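Side-chain contacts in probable dipeptidase (Pseudomonas aeruginosa, PDB 3B40), which probably hydrolyses dipeptides as a metal-dependent peptidase of the membrane dipeptidase (M19) family: residues N40-D45 and L50-A55; A63-F68 and K100-M105; F163-N168 and F360-G365. The protein carries 11 engineered substitutions. All coordinates share one frame; numbering follows the deposited sequence.

Contact 1. Residues N40-D45 and L50-A55; sequences NEVDKD and LDLVKA. Engineered in segment 40-45: Val42 (natural residue Phe).
Asp51 turns its CB toward Val42, whose O lies 3.4 Å from that CB. Val42 is an engineered residue. Asp51 is also the N-cap of the helix that follows: its OD1 accepts from Lys54 N at 2.7 Å. A chi1 of 48° sets CG between the backbone N and the carbonyl carbon, which points OD1 at the Lys54 N-H. Leu52 then gives the backbone bond of the contact, from its N to Val42 O, at 2.7 Å and nearly straight (170°). Its CD1 lies 4.2 Å from CG2 of Val42. Val53 faces the other segment with both methyls. CG2 of Val53 sits 3.6 Å from Asp43 O, and its CG1 lies 3.9 Å from CB of Asp45. Lys54 ends in a bent chain, its last torsion at 70°, and this brings NZ between two carboxylates. Lys54 NZ meets Asp51 OD2 at 2.6 Å, on the syn lone pair, and Asp45 OD1 at 3.0 Å. Gly46 O is a third acceptor for the ammonium. Lys54, with Arg57 as a second partner of Asp45, probably offsets the repulsion between the two carboxylates. Helix 52-58 starts here and leads into strand 62-68. Leu52 leans on Phe131 of strand 131-138, and Val42 and Asp43 touch Phe109, just past the end of helix 87-108.

Contact 2. Residues A63-F68 and K100-M105; sequences AALAIF and KILTGM
Leu102, which meets Leu65 and Ile67 of the strand, is carried by a helix whose backbone bonds include Met105 N to Ile101 O at 2.9 Å. No hydrogen bond crosses between strand and helix. The contact is made by three buried apolar side chains. Leu102 points at the strand, and its two methyls divide the work. Leu102 CD2 lies 3.4 Å from Leu65 CD1 and 3.8 Å from Leu65 CB. The methyl pair is closer than usual van der Waals contact, so the packing is tight at this point. CD1 of Leu102 goes the other way along the strand and meets Ile67 CD1 at 3.8 Å. The same Leu102 methyl rests near the backbone, 3.8 Å from Leu65 O. Leu102 thus straddles the step from Leu65 to Ile67, and its fork crosses both side chains obliquely. Leu65 points toward the helix. Ile67 starts out at an angle to it. A chi2 of -52° folds the Ile67 chain, and its terminal methyl reaches Leu102. Earlier on helix 87-108, Gln95 and Tyr99 also touch Ile67. In the loops, Val31 touches both Leu65 and Ile101. Strand 62-68 lies between the parallel strands 25-29 and 131-138. A helix laid with a leucine against such a strand is consistent with the outer helix layer of a TIM barrel, the fold to which the M19 family is assigned.

Contact 3. Residues F163-N168 and F360-G365; sequences FSYVGN and FNDGGG. Engineered in segment 163-168: Ser164 (natural residue Asn).
Tyr165 and Asp362 reach for each other from opposite directions and meet in a single hydrogen bond. Tyr165 OH donates to Asp362 OD2 at 2.5 Å, a short distance for such a pair. The backbones stay well apart, with the two CA atoms 11.8 Å from each other, so the side chains span the gap alone. In Tyr165, CG stands opposite the backbone N (chi1 -169°), which carries the ring away from its own backbone toward the other loop. Asp362 uses the same first torsion, -163°, to send its carboxylate out to the phenol. At the second torsion the Tyr165 ring turns steeply out of the plane of its CA, CB and CG, while the Asp362 carboxylate stays nearer to its own. OD2 sits at the edge of the ring, in its plane. Asp362 OD2 is 3.6 Å from Tyr165 CE1 and 3.5 Å from Tyr165 CZ. The carboxylate receives the hydroxyl on the syn lone pair of OD2. Asp362 OD1 itself stays 3.5 Å from Tyr165 OH. The carboxylate plane is tilted 23° from the ring, so the two groups are only roughly coplanar. One face of the ring has Val166 CG2 above it, 4.1 Å from the plane and offset toward the rim. Both loops follow parallel strands, 160-162 and 354-357, and so extend from the same end of the sheet. This is consistent with the face of a TIM barrel where active sites usually lie. Arg28 of strand 25-29 touches Tyr165, and Thr30, just beyond it, touches Asp362.

In the fold
The three contacts follow one another along the chain. Contacts 1 and 2 have centres about 14 Å apart and pack together: Leu50 CD2 lies 3.9 Å from Leu65 CD2, and Val42 CG1 is 4.0 Å from Met105 CG. Contacts 2 and 3, about 16 Å apart between centres, are joined by Phe68 and Tyr165, whose rings meet edge-to-face. Contacts 1 and 3 are about 22 Å apart, centre to centre, though Leu50 N comes within 4.2 Å of Asn361 ND2. Contact 3 lies where strands end in loops, the end that usually holds the active site in TIM barrels. The Ile67 side chain is about 14 Å from a calcium ion not known to be catalytic.

Contact 1. Residues N40-D45 and L50-A55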
loop_
_atom_site.group_PDB
_atom_site.type_symbol
_atom_site.label_atom_id
_atom_site.label_comp_id
_atom_site.label_asym_id
_atom_site.label_seq_id
_atom_site.Cartn_x
_atom_site.Cartn_y
_atom_site.Cartn_z
ATOM N N ASN A 40 -18.874 12.733 -3.020
ATOM C CA ASN A 40 -17.510 12.349 -2.638
ATOM C C ASN A 40 -16.485 13.471 -2.879
ATOM O O ASN A 40 -15.441 13.256 -3.501
ATOM C CB ASN A 40 -17.115 11.062 -3.379
ATOM C CG ASN A 40 -15.922 10.337 -2.721
ATOM O OD1 ASN A 40 -15.604 10.573 -1.543
ATOM N ND2 ASN A 40 -15.271 9.449 -3.481
ATOM N N GLU A 41 -16.788 14.667 -2.374
ATOM C CA GLU A 41 -15.923 15.844 -2.567
ATOM C C GLU A 41 -14.685 15.788 -1.681
ATOM O O GLU A 41 -14.721 15.241 -0.570
ATOM C CB GLU A 41 -16.682 17.159 -2.286
ATOM C CG GLU A 41 -17.956 17.386 -3.127
ATOM C CD GLU A 41 -19.198 16.739 -2.513
ATOM O OE1 GLU A 41 -19.067 15.985 -1.510
ATOM O OE2 GLU A 41 -20.316 16.978 -3.033
ATOM N N VAL A 42 -13.596 16.375 -2.165
ATOM C CA VAL A 42 -12.321 16.309 -1.449
ATOM C C VAL A 42 -12.283 17.249 -0.236
ATOM O O VAL A 42 -11.559 16.997 0.729
ATOM C CB VAL A 42 -11.110 16.569 -2.380
ATOM C CG1 VAL A 42 -11.297 15.868 -3.717
ATOM C CG2 VAL A 42 -10.874 18.006 -2.593
ATOM N N ASP A 43 -13.081 18.307 -0.281
ATOM C CA ASP A 43 -13.060 19.319 0.791
ATOM C C ASP A 43 -14.242 19.169 1.758
ATOM O O ASP A 43 -14.594 20.111 2.451
ATOM C CB ASP A 43 -13.030 20.720 0.188
ATOM C CG ASP A 43 -14.326 21.067 -0.558
ATOM O OD1 ASP A 43 -14.914 20.173 -1.206
ATOM O OD2 ASP A 43 -14.752 22.242 -0.480
ATOM N N LYS A 44 -14.848 17.978 1.804
ATOM C CA LYS A 44 -15.953 17.730 2.707
ATOM C C LYS A 44 -15.692 16.501 3.563
ATOM O O LYS A 44 -14.882 15.667 3.188
ATOM C CB LYS A 44 -17.268 17.586 1.925
ATOM C CG LYS A 44 -17.781 18.921 1.369
ATOM C CD LYS A 44 -19.194 18.763 0.826
ATOM C CE LYS A 44 -19.809 20.107 0.426
ATOM N NZ LYS A 44 -21.147 19.905 -0.241
ATOM N N ASP A 45 -16.387 16.403 4.699
ATOM C CA ASP A 45 -16.313 15.250 5.599
ATOM C C ASP A 45 -17.133 14.123 4.966
ATOM O O ASP A 45 -18.281 13.860 5.367
ATOM C CB ASP A 45 -16.868 15.636 6.988
ATOM C CG ASP A 45 -16.517 14.626 8.088
ATOM O OD1 ASP A 45 -15.768 13.666 7.820
ATOM O OD2 ASP A 45 -17.020 14.784 9.235
ATOM N N LEU A 50 -10.322 9.316 3.353
ATOM C CA LEU A 50 -9.518 10.514 3.204
ATOM C C LEU A 50 -10.322 11.687 2.593
ATOM O O LEU A 50 -10.936 11.559 1.521
ATOM C CB LEU A 50 -8.274 10.244 2.340
ATOM C CG LEU A 50 -7.482 11.466 1.803
ATOM C CD1 LEU A 50 -6.686 12.289 2.895
ATOM C CD2 LEU A 50 -6.577 11.127 0.611
ATOM N N ASP A 51 -10.222 12.837 3.242
ATOM C CA ASP A 51 -10.642 14.130 2.650
ATOM C C ASP A 51 -9.919 15.249 3.381
ATOM O O ASP A 51 -9.212 14.977 4.339
ATOM C CB ASP A 51 -12.165 14.311 2.697
ATOM C CG ASP A 51 -12.746 14.004 4.065
ATOM O OD1 ASP A 51 -12.465 14.776 5.030
ATOM O OD2 ASP A 51 -13.516 13.009 4.165
ATOM N N LEU A 52 -10.081 16.501 2.941
ATOM C CA LEU A 52 -9.326 17.586 3.567
ATOM C C LEU A 52 -9.776 17.886 5.005
ATOM O O LEU A 52 -8.985 18.304 5.833
ATOM C CB LEU A 52 -9.299 18.839 2.687
ATOM C CG LEU A 52 -8.641 18.734 1.296
ATOM C CD1 LEU A 52 -8.879 20.029 0.509
ATOM C CD2 LEU A 52 -7.159 18.419 1.353
ATOM N N VAL A 53 -11.052 17.651 5.284
ATOM C CA VAL A 53 -11.616 17.794 6.629
ATOM C C VAL A 53 -11.042 16.779 7.626
ATOM O O VAL A 53 -10.561 17.155 8.714
ATOM C CB VAL A 53 -13.170 17.696 6.602
ATOM C CG1 VAL A 53 -13.753 17.795 8.037
ATOM C CG2 VAL A 53 -13.763 18.806 5.708
ATOM N N LYS A 54 -11.071 15.491 7.257
ATOM C CA LYS A 54 -10.544 14.444 8.149
ATOM C C LYS A 54 -9.048 14.685 8.383
ATOM O O LYS A 54 -8.583 14.577 9.504
ATOM C CB LYS A 54 -10.800 13.036 7.598
ATOM C CG LYS A 54 -12.275 12.614 7.551
ATOM C CD LYS A 54 -12.423 11.229 6.925
ATOM C CE LYS A 54 -13.843 10.741 6.929
ATOM N NZ LYS A 54 -14.625 11.551 5.950
ATOM N N ALA A 55 -8.315 15.071 7.333
ATOM C CA ALA A 55 -6.861 15.244 7.424
ATOM C C ALA A 55 -6.462 16.418 8.283
ATOM O O ALA A 55 -5.480 16.326 9.020
ATOM C CB ALA A 55 -6.214 15.353 6.025
#

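Contact 2. Residues A63-F68 and K100-M105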
loop_
_atom_site.group_PDB
_atom_site.type_symbol
_atom_site.label_atom_id
_atom_site.label_comp_id
_atom_site.label_asym_id
_atom_site.label_seq_id
_atom_site.Cartn_x
_atom_site.Cartn_y
_atom_site.Cartn_z
ATOM N N ALA A 63 0.254 12.337 2.134
ATOM C CA ALA A 63 0.075 10.906 1.842
ATOM C C ALA A 63 0.515 10.592 0.428
ATOM O O ALA A 63 0.478 11.470 -0.443
ATOM C CB ALA A 63 -1.387 10.510 1.999
ATOM N N ALA A 64 0.908 9.335 0.190
ATOM C CA ALA A 64 1.248 8.909 -1.170
ATOM C C ALA A 64 -0.031 8.364 -1.797
ATOM O O ALA A 64 -0.615 7.404 -1.299
ATOM C CB ALA A 64 2.384 7.879 -1.170
ATOM N N LEU A 65 -0.484 9.039 -2.857
ATOM C CA LEU A 65 -1.670 8.639 -3.610
ATOM C C LEU A 65 -1.253 8.129 -4.981
ATOM O O LEU A 65 -0.635 8.852 -5.775
ATOM C CB LEU A 65 -2.622 9.826 -3.773
ATOM C CG LEU A 65 -2.912 10.572 -2.449
ATOM C CD1 LEU A 65 -3.784 11.785 -2.737
ATOM C CD2 LEU A 65 -3.590 9.690 -1.421
ATOM N N ALA A 66 -1.651 6.904 -5.266
ATOM C CA ALA A 66 -1.097 6.172 -6.380
ATOM C C ALA A 66 -1.920 6.355 -7.651
ATOM O O ALA A 66 -3.147 6.261 -7.626
ATOM C CB ALA A 66 -1.004 4.691 -6.033
ATOM N N ILE A 67 -1.199 6.585 -8.744
ATOM C CA ILE A 67 -1.683 6.375 -10.087
ATOM C C ILE A 67 -1.742 4.864 -10.269
ATOM O O ILE A 67 -0.695 4.187 -10.350
ATOM C CB ILE A 67 -0.683 6.959 -11.131
ATOM C CG1 ILE A 67 -0.422 8.470 -10.909
ATOM C CG2 ILE A 67 -1.126 6.603 -12.558
ATOM C CD1 ILE A 67 -1.633 9.424 -10.801
ATOM N N PHE A 68 -2.959 4.342 -10.331
ATOM C CA PHE A 68 -3.181 2.889 -10.310
ATOM C C PHE A 68 -4.137 2.494 -11.430
ATOM O O PHE A 68 -5.129 3.197 -11.692
ATOM C CB PHE A 68 -3.788 2.490 -8.955
ATOM C CG PHE A 68 -4.144 1.024 -8.837
ATOM C CD1 PHE A 68 -3.183 0.100 -8.464
ATOM C CD2 PHE A 68 -5.461 0.578 -9.051
ATOM C CE1 PHE A 68 -3.501 -1.264 -8.346
ATOM C CE2 PHE A 68 -5.785 -0.791 -8.938
ATOM C CZ PHE A 68 -4.793 -1.702 -8.584
ATOM N N LYS A 100 -5.908 13.004 -13.209
ATOM C CA LYS A 100 -6.745 14.197 -13.319
ATOM C C LYS A 100 -7.341 14.593 -11.967
ATOM O O LYS A 100 -7.487 15.780 -11.677
ATOM C CB LYS A 100 -7.859 13.992 -14.337
ATOM C CG LYS A 100 -7.445 14.283 -15.780
ATOM C CD LYS A 100 -8.563 13.859 -16.743
ATOM C CE LYS A 100 -9.848 14.710 -16.566
ATOM N NZ LYS A 100 -10.031 15.748 -17.626
ATOM N N ILE A 101 -7.678 13.601 -11.142
ATOM C CA ILE A 101 -8.154 13.871 -9.769
ATOM C C ILE A 101 -7.119 14.652 -8.930
ATOM O O ILE A 101 -7.446 15.673 -8.267
ATOM C CB ILE A 101 -8.583 12.561 -9.042
ATOM C CG1 ILE A 101 -9.850 11.980 -9.686
ATOM C CG2 ILE A 101 -8.800 12.800 -7.493
ATOM C CD1 ILE A 101 -10.293 10.614 -9.073
ATOM N N LEU A 102 -5.876 14.187 -8.979
ATOM C CA LEU A 102 -4.782 14.728 -8.166
ATOM C C LEU A 102 -4.377 16.128 -8.581
ATOM O O LEU A 102 -4.275 17.026 -7.753
ATOM C CB LEU A 102 -3.561 13.793 -8.189
ATOM C CG LEU A 102 -3.757 12.406 -7.543
ATOM C CD1 LEU A 102 -2.529 11.537 -7.730
ATOM C CD2 LEU A 102 -4.060 12.580 -6.042
ATOM N N THR A 103 -4.135 16.331 -9.865
ATOM C CA THR A 103 -3.780 17.671 -10.325
ATOM C C THR A 103 -5.001 18.593 -10.198
ATOM O O THR A 103 -4.865 19.813 -10.021
ATOM C CB THR A 103 -3.262 17.648 -11.765
ATOM O OG1 THR A 103 -4.234 17.045 -12.608
ATOM C CG2 THR A 103 -1.959 16.846 -11.870
ATOM N N GLY A 104 -6.192 18.009 -10.291
ATOM C CA GLY A 104 -7.416 18.783 -10.156
ATOM C C GLY A 104 -7.648 19.289 -8.737
ATOM O O GLY A 104 -8.251 20.343 -8.565
ATOM N N MET A 105 -7.180 18.541 -7.727
ATOM C CA MET A 105 -7.296 18.915 -6.312
ATOM C C MET A 105 -6.447 20.143 -6.049
ATOM O O MET A 105 -6.871 21.031 -5.337
ATOM C CB MET A 105 -6.843 17.779 -5.342
ATOM C CG MET A 105 -7.732 16.533 -5.301
ATOM S SD MET A 105 -7.046 15.081 -4.412
ATOM C CE MET A 105 -7.054 15.722 -2.748
#

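Contact 3. Residues F163-N168 and F360-G365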
loop_
_atom_site.group_PDB
_atom_site.type_symbol
_atom_site.label_atom_id
_atom_site.label_comp_id
_atom_site.label_asym_id
_atom_site.label_seq_id
_atom_site.Cartn_x
_atom_site.Cartn_y
_atom_site.Cartn_z
ATOM N N PHE A 163 6.078 -2.131 -8.758
ATOM C CA PHE A 163 5.830 -2.993 -9.909
ATOM C C PHE A 163 4.538 -3.761 -9.842
ATOM O O PHE A 163 3.965 -4.120 -10.887
ATOM C CB PHE A 163 6.928 -4.045 -9.969
ATOM C CG PHE A 163 8.242 -3.531 -10.486
ATOM C CD1 PHE A 163 8.663 -3.890 -11.745
ATOM C CD2 PHE A 163 9.082 -2.733 -9.683
ATOM C CE1 PHE A 163 9.899 -3.441 -12.243
ATOM C CE2 PHE A 163 10.292 -2.271 -10.177
ATOM C CZ PHE A 163 10.715 -2.646 -11.452
ATOM N N SER A 164 4.105 -4.095 -8.628
ATOM C CA SER A 164 3.067 -5.110 -8.500
ATOM C C SER A 164 1.833 -4.665 -7.801
ATOM O O SER A 164 1.859 -3.736 -7.014
ATOM C CB SER A 164 3.593 -6.349 -7.771
ATOM O OG SER A 164 4.686 -6.925 -8.454
ATOM N N TYR A 165 0.742 -5.343 -8.132
ATOM C CA TYR A 165 -0.438 -5.429 -7.303
ATOM C C TYR A 165 -0.780 -6.931 -7.191
ATOM O O TYR A 165 0.108 -7.796 -7.318
ATOM C CB TYR A 165 -1.571 -4.590 -7.918
ATOM C CG TYR A 165 -2.789 -4.375 -7.048
ATOM C CD1 TYR A 165 -2.721 -3.638 -5.846
ATOM C CD2 TYR A 165 -4.024 -4.890 -7.437
ATOM C CE1 TYR A 165 -3.888 -3.435 -5.042
ATOM C CE2 TYR A 165 -5.157 -4.723 -6.647
ATOM C CZ TYR A 165 -5.092 -3.982 -5.458
ATOM O OH TYR A 165 -6.245 -3.807 -4.719
ATOM N N VAL A 166 -2.033 -7.241 -6.898
ATOM C CA VAL A 166 -2.594 -8.593 -7.099
ATOM C C VAL A 166 -2.528 -8.952 -8.605
ATOM O O VAL A 166 -2.817 -8.108 -9.464
ATOM C CB VAL A 166 -4.063 -8.641 -6.563
ATOM C CG1 VAL A 166 -4.684 -9.994 -6.808
ATOM C CG2 VAL A 166 -4.099 -8.364 -5.061
ATOM N N GLY A 167 -2.118 -10.180 -8.930
ATOM C CA GLY A 167 -2.005 -10.614 -10.321
ATOM C C GLY A 167 -0.575 -10.454 -10.821
ATOM O O GLY A 167 0.077 -9.463 -10.522
ATOM N N ASN A 168 -0.061 -11.447 -11.538
ATOM C CA ASN A 168 1.249 -11.314 -12.172
ATOM C C ASN A 168 1.148 -10.268 -13.256
ATOM O O ASN A 168 0.062 -10.021 -13.779
ATOM C CB ASN A 168 1.688 -12.634 -12.823
ATOM C CG ASN A 168 2.040 -13.723 -11.811
ATOM O OD1 ASN A 168 2.408 -13.441 -10.673
ATOM N ND2 ASN A 168 1.972 -14.987 -12.244
ATOM N N PHE A 360 -5.767 2.768 3.357
ATOM C CA PHE A 360 -7.086 3.381 3.351
ATOM C C PHE A 360 -7.659 3.338 1.931
ATOM O O PHE A 360 -6.924 3.440 0.954
ATOM C CB PHE A 360 -7.066 4.822 3.918
ATOM C CG PHE A 360 -7.047 4.913 5.459
ATOM C CD1 PHE A 360 -7.689 3.960 6.258
ATOM C CD2 PHE A 360 -6.371 5.959 6.087
ATOM C CE1 PHE A 360 -7.657 4.042 7.644
ATOM C CE2 PHE A 360 -6.339 6.060 7.470
ATOM C CZ PHE A 360 -6.967 5.088 8.258
ATOM N N ASN A 361 -8.984 3.223 1.835
ATOM C CA ASN A 361 -9.726 3.131 0.552
ATOM C C ASN A 361 -9.417 1.881 -0.291
ATOM O O ASN A 361 -9.905 1.770 -1.403
ATOM C CB ASN A 361 -9.619 4.412 -0.319
ATOM C CG ASN A 361 -10.266 5.641 0.320
ATOM O OD1 ASN A 361 -11.257 5.557 1.085
ATOM N ND2 ASN A 361 -9.708 6.798 0.013
ATOM N N ASP A 362 -8.623 0.943 0.229
ATOM C CA ASP A 362 -8.545 -0.371 -0.395
ATOM C C ASP A 362 -8.625 -1.448 0.688
ATOM O O ASP A 362 -7.981 -2.470 0.579
ATOM C CB ASP A 362 -7.303 -0.513 -1.310
ATOM C CG ASP A 362 -7.408 -1.706 -2.303
ATOM O OD1 ASP A 362 -8.522 -2.135 -2.666
ATOM O OD2 ASP A 362 -6.350 -2.230 -2.730
ATOM N N GLY A 363 -9.406 -1.193 1.755
ATOM C CA GLY A 363 -9.654 -2.201 2.800
ATOM C C GLY A 363 -8.910 -2.044 4.124
ATOM O O GLY A 363 -9.170 -2.791 5.070
ATOM N N GLY A 364 -7.989 -1.079 4.193
ATOM C CA GLY A 364 -7.186 -0.869 5.374
ATOM C C GLY A 364 -7.891 -0.045 6.443
ATOM O O GLY A 364 -8.981 0.496 6.228
ATOM N N GLY A 365 -7.225 0.105 7.577
ATOM C CA GLY A 365 -7.836 0.707 8.754
ATOM C C GLY A 365 -7.958 -0.401 9.762
ATOM O O GLY A 365 -8.300 -1.543 9.416
#